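PDB 4K7C: aminopeptidase C from Lactobacillus rhamnosus, which probably acts as a cysteine aminopeptidase of the papain-like clan, trimming residues from the N-terminal ends of peptides. Local coordinates for residues 380-385 / 394-399. Numbering follows the deposited sequence.
Sequences KWKVEN and KGYFVA
The amide of N385 stands almost upright over one face of the F397 ring, the two planes 85° apart, with ND2 near the rim and 3.4 Å from CZ. The Y396 ring carries a cation on one face: K382 NZ lies 4.6 Å from its centroid and 17° off the normal, in a cation-pi contact. K382 gets there as an extended chain with CG anti to the backbone N (chi1 179°), bringing CE within 3.8 Å of Y396 CD1. E384 CB comes obliquely to the Y396 ring, 3.5 Å from CE1. At the indole of W381, the edge meets A399 O in the ring plane, 3.5 Å from CD1, while F404 stacks on the ring.

Between these two sets of side chains the backbones pair antiparallel. W381 with A399 and V383 with F397 each exchange two backbone hydrogen bonds; F397 N to V383 O is the shortest at 2.7 Å. K382 with V398 and E384 with Y396 are the intervening non-hydrogen-bonded pairs. W381, V383, F397 and A399 share an apolar face, where V383 CB lies 3.8 Å from F397 CB; K382, E384 and Y396, together with V398, lie on the other. The polar ends there are anchored beyond the hairpin: K382 to E55 in a salt bridge, E384 to R80 and H81, and the Y396 hydroxyl to T58 and G59.

Past the strand, N385 N makes a weak hydrogen bond to G395 O, and N385 OD1 is hydrogen-bonded to H364 NE2. With ND2 packed on F397, the hairpin probably helps hold the amide beside the H364 imidazole, consistent with the His-Asn pair of the papain-like cysteine peptidase active site.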
ATOM      1  N   LYS A 380     -35.741  12.710   7.679  1.00 18.13           N
ATOM      2  CA  LYS A 380     -34.574  11.870   7.706  1.00 19.40           C
ATOM      3  C   LYS A 380     -34.296  11.416   9.144  1.00 18.01           C
ATOM      4  O   LYS A 380     -34.744  12.038  10.074  1.00 19.65           O
ATOM      5  CB  LYS A 380     -33.322  12.523   7.095  1.00 19.10           C
ATOM      6  CG  LYS A 380     -32.973  13.873   7.605  1.00 24.08           C
ATOM      7  CD  LYS A 380     -32.031  14.647   6.690  1.00 26.39           C
ATOM      8  CE  LYS A 380     -31.660  16.014   7.253  1.00 29.59           C
ATOM      9  NZ  LYS A 380     -30.812  16.638   6.207  1.00 32.28           N
ATOM     10  N   TRP A 381     -33.629  10.252   9.230  1.00 15.58           N
ATOM     11  CA  TRP A 381     -33.422   9.513  10.458  1.00 15.61           C
ATOM     12  C   TRP A 381     -31.932   9.255  10.564  1.00 15.25           C
ATOM     13  O   TRP A 381     -31.229   8.942   9.556  1.00 19.15           O
ATOM     14  CB  TRP A 381     -34.112   8.167  10.386  1.00 16.74           C
ATOM     15  CG  TRP A 381     -35.607   8.266  10.151  1.00 16.99           C
ATOM     16  CD1 TRP A 381     -36.221   8.446   8.958  1.00 19.25           C
ATOM     17  CD2 TRP A 381     -36.643   8.047  11.118  1.00 17.42           C
ATOM     18  NE1 TRP A 381     -37.612   8.514   9.131  1.00 19.05           N
ATOM     19  CE2 TRP A 381     -37.879   8.266  10.458  1.00 18.09           C
ATOM     20  CE3 TRP A 381     -36.641   7.828  12.537  1.00 19.02           C
ATOM     21  CZ2 TRP A 381     -39.101   8.194  11.119  1.00 16.86           C
ATOM     22  CZ3 TRP A 381     -37.850   7.695  13.177  1.00 19.22           C
ATOM     23  CH2 TRP A 381     -39.065   7.907  12.481  1.00 18.81           C
ATOM     24  N   LYS A 382     -31.432   9.370  11.795  1.00 17.93           N
ATOM     25  CA  LYS A 382     -30.044   9.128  12.086  1.00 18.27           C
ATOM     26  C   LYS A 382     -29.853   7.687  12.515  1.00 17.16           C
ATOM     27  O   LYS A 382     -30.566   7.143  13.403  1.00 15.98           O
ATOM     28  CB  LYS A 382     -29.504  10.071  13.147  1.00 16.21           C
ATOM     29  CG  LYS A 382     -28.050   9.864  13.514  1.00 18.53           C
ATOM     30  CD  LYS A 382     -27.540  10.870  14.541  1.00 17.70           C
ATOM     31  CE  LYS A 382     -26.013  10.845  14.548  1.00 19.24           C
ATOM     32  NZ  LYS A 382     -25.426  11.428  15.768  1.00 20.95           N
ATOM     33  N   VAL A 383     -28.859   7.052  11.923  1.00 17.54           N
ATOM     34  CA  VAL A 383     -28.711   5.594  12.032  1.00 16.55           C
ATOM     35  C   VAL A 383     -27.328   5.205  12.533  1.00 16.19           C
ATOM     36  O   VAL A 383     -26.293   5.500  11.890  1.00 16.81           O
ATOM     37  CB  VAL A 383     -28.970   4.907  10.676  1.00 17.14           C
ATOM     38  CG1 VAL A 383     -28.728   3.379  10.712  1.00 19.89           C
ATOM     39  CG2 VAL A 383     -30.345   5.186  10.304  1.00 17.05           C
ATOM     40  N   GLU A 384     -27.288   4.541  13.665  1.00 16.67           N
ATOM     41  CA  GLU A 384     -26.031   3.973  14.122  1.00 15.59           C
ATOM     42  C   GLU A 384     -25.783   2.646  13.487  1.00 18.04           C
ATOM     43  O   GLU A 384     -26.556   1.687  13.669  1.00 16.66           O
ATOM     44  CB  GLU A 384     -25.960   3.818  15.687  1.00 16.81           C
ATOM     45  CG  GLU A 384     -24.629   3.164  16.122  1.00 17.21           C
ATOM     46  CD  GLU A 384     -24.531   2.988  17.619  1.00 21.44           C
ATOM     47  OE1 GLU A 384     -25.588   3.151  18.273  1.00 19.75           O
ATOM     48  OE2 GLU A 384     -23.475   2.548  18.096  1.00 18.73           O
ATOM     49  N   ASN A 385     -24.687   2.562  12.709  1.00 16.50           N
ATOM     50  CA  ASN A 385     -24.322   1.304  12.080  1.00 17.64           C
ATOM     51  C   ASN A 385     -23.231   0.648  12.904  1.00 18.51           C
ATOM     52  O   ASN A 385     -22.802   1.226  13.872  1.00 17.75           O
ATOM     53  CB  ASN A 385     -23.904   1.444  10.604  1.00 18.94           C
ATOM     54  CG  ASN A 385     -24.193   0.175   9.764  1.00 20.75           C
ATOM     55  OD1 ASN A 385     -24.487  -0.914  10.254  1.00 19.69           O
ATOM     56  ND2 ASN A 385     -24.110   0.340   8.448  1.00 22.55           N
ATOM     57  N   LYS A 394     -18.480   8.949  10.502  1.00 17.81           N
ATOM     58  CA  LYS A 394     -17.889   8.212  11.620  1.00 19.60           C
ATOM     59  C   LYS A 394     -18.667   6.982  12.004  1.00 19.05           C
ATOM     60  O   LYS A 394     -18.791   6.666  13.157  1.00 16.86           O
ATOM     61  CB  LYS A 394     -17.734   9.160  12.785  1.00 23.83           C
ATOM     62  CG  LYS A 394     -16.660  10.194  12.492  1.00 32.66           C
ATOM     63  CD  LYS A 394     -16.823  11.399  13.349  1.00 41.66           C
ATOM     64  CE  LYS A 394     -15.598  12.278  13.138  1.00 51.06           C
ATOM     65  NZ  LYS A 394     -15.678  13.498  13.985  1.00 61.65           N
ATOM     66  N   GLY A 395     -19.184   6.306  11.010  1.00 16.09           N
ATOM     67  CA  GLY A 395     -19.972   5.071  11.165  1.00 14.80           C
ATOM     68  C   GLY A 395     -21.489   5.193  11.325  1.00 13.83           C
ATOM     69  O   GLY A 395     -22.163   4.219  11.368  1.00 17.64           O
ATOM     70  N   TYR A 396     -21.983   6.424  11.285  1.00 14.52           N
ATOM     71  CA  TYR A 396     -23.404   6.714  11.270  1.00 14.80           C
ATOM     72  C   TYR A 396     -23.931   6.945   9.849  1.00 17.13           C
ATOM     73  O   TYR A 396     -23.260   7.559   8.976  1.00 17.65           O
ATOM     74  CB  TYR A 396     -23.691   7.935  12.124  1.00 15.24           C
ATOM     75  CG  TYR A 396     -23.559   7.674  13.635  1.00 16.84           C
ATOM     76  CD1 TYR A 396     -24.674   7.319  14.357  1.00 15.84           C
ATOM     77  CD2 TYR A 396     -22.304   7.700  14.302  1.00 17.98           C
ATOM     78  CE1 TYR A 396     -24.579   7.042  15.708  1.00 16.09           C
ATOM     79  CE2 TYR A 396     -22.184   7.424  15.611  1.00 17.51           C
ATOM     80  CZ  TYR A 396     -23.325   7.102  16.352  1.00 16.75           C
ATOM     81  OH  TYR A 396     -23.192   6.816  17.708  1.00 19.54           O
ATOM     82  N   PHE A 397     -25.121   6.430   9.630  1.00 15.54           N
ATOM     83  CA  PHE A 397     -25.795   6.477   8.321  1.00 15.30           C
ATOM     84  C   PHE A 397     -26.976   7.481   8.473  1.00 17.20           C
ATOM     85  O   PHE A 397     -27.289   7.909   9.597  1.00 15.53           O
ATOM     86  CB  PHE A 397     -26.267   5.088   7.948  1.00 15.68           C
ATOM     87  CG  PHE A 397     -25.244   4.209   7.251  1.00 16.09           C
ATOM     88  CD1 PHE A 397     -23.926   4.257   7.546  1.00 16.51           C
ATOM     89  CD2 PHE A 397     -25.683   3.243   6.363  1.00 17.09           C
ATOM     90  CE1 PHE A 397     -23.008   3.428   6.912  1.00 17.34           C
ATOM     91  CE2 PHE A 397     -24.788   2.440   5.721  1.00 18.83           C
ATOM     92  CZ  PHE A 397     -23.448   2.545   5.994  1.00 16.95           C
ATOM     93  N   VAL A 398     -27.602   7.831   7.351  1.00 17.19           N
ATOM     94  CA  VAL A 398     -28.765   8.686   7.339  1.00 16.02           C
ATOM     95  C   VAL A 398     -29.764   8.030   6.400  1.00 18.84           C
ATOM     96  O   VAL A 398     -29.378   7.544   5.280  1.00 16.89           O
ATOM     97  CB  VAL A 398     -28.422  10.113   6.997  1.00 18.17           C
ATOM     98  CG1 VAL A 398     -27.586  10.170   5.736  1.00 21.66           C
ATOM     99  CG2 VAL A 398     -29.696  10.940   6.843  1.00 20.77           C
ATOM    100  N   ALA A 399     -31.061   7.972   6.811  1.00 14.44           N
ATOM    101  CA  ALA A 399     -32.090   7.316   6.012  1.00 15.49           C
ATOM    102  C   ALA A 399     -33.174   8.341   5.770  1.00 16.24           C
ATOM    103  O   ALA A 399     -33.604   9.031   6.740  1.00 16.30           O
ATOM    104  CB  ALA A 399     -32.711   6.147   6.721  1.00 18.30           C
TER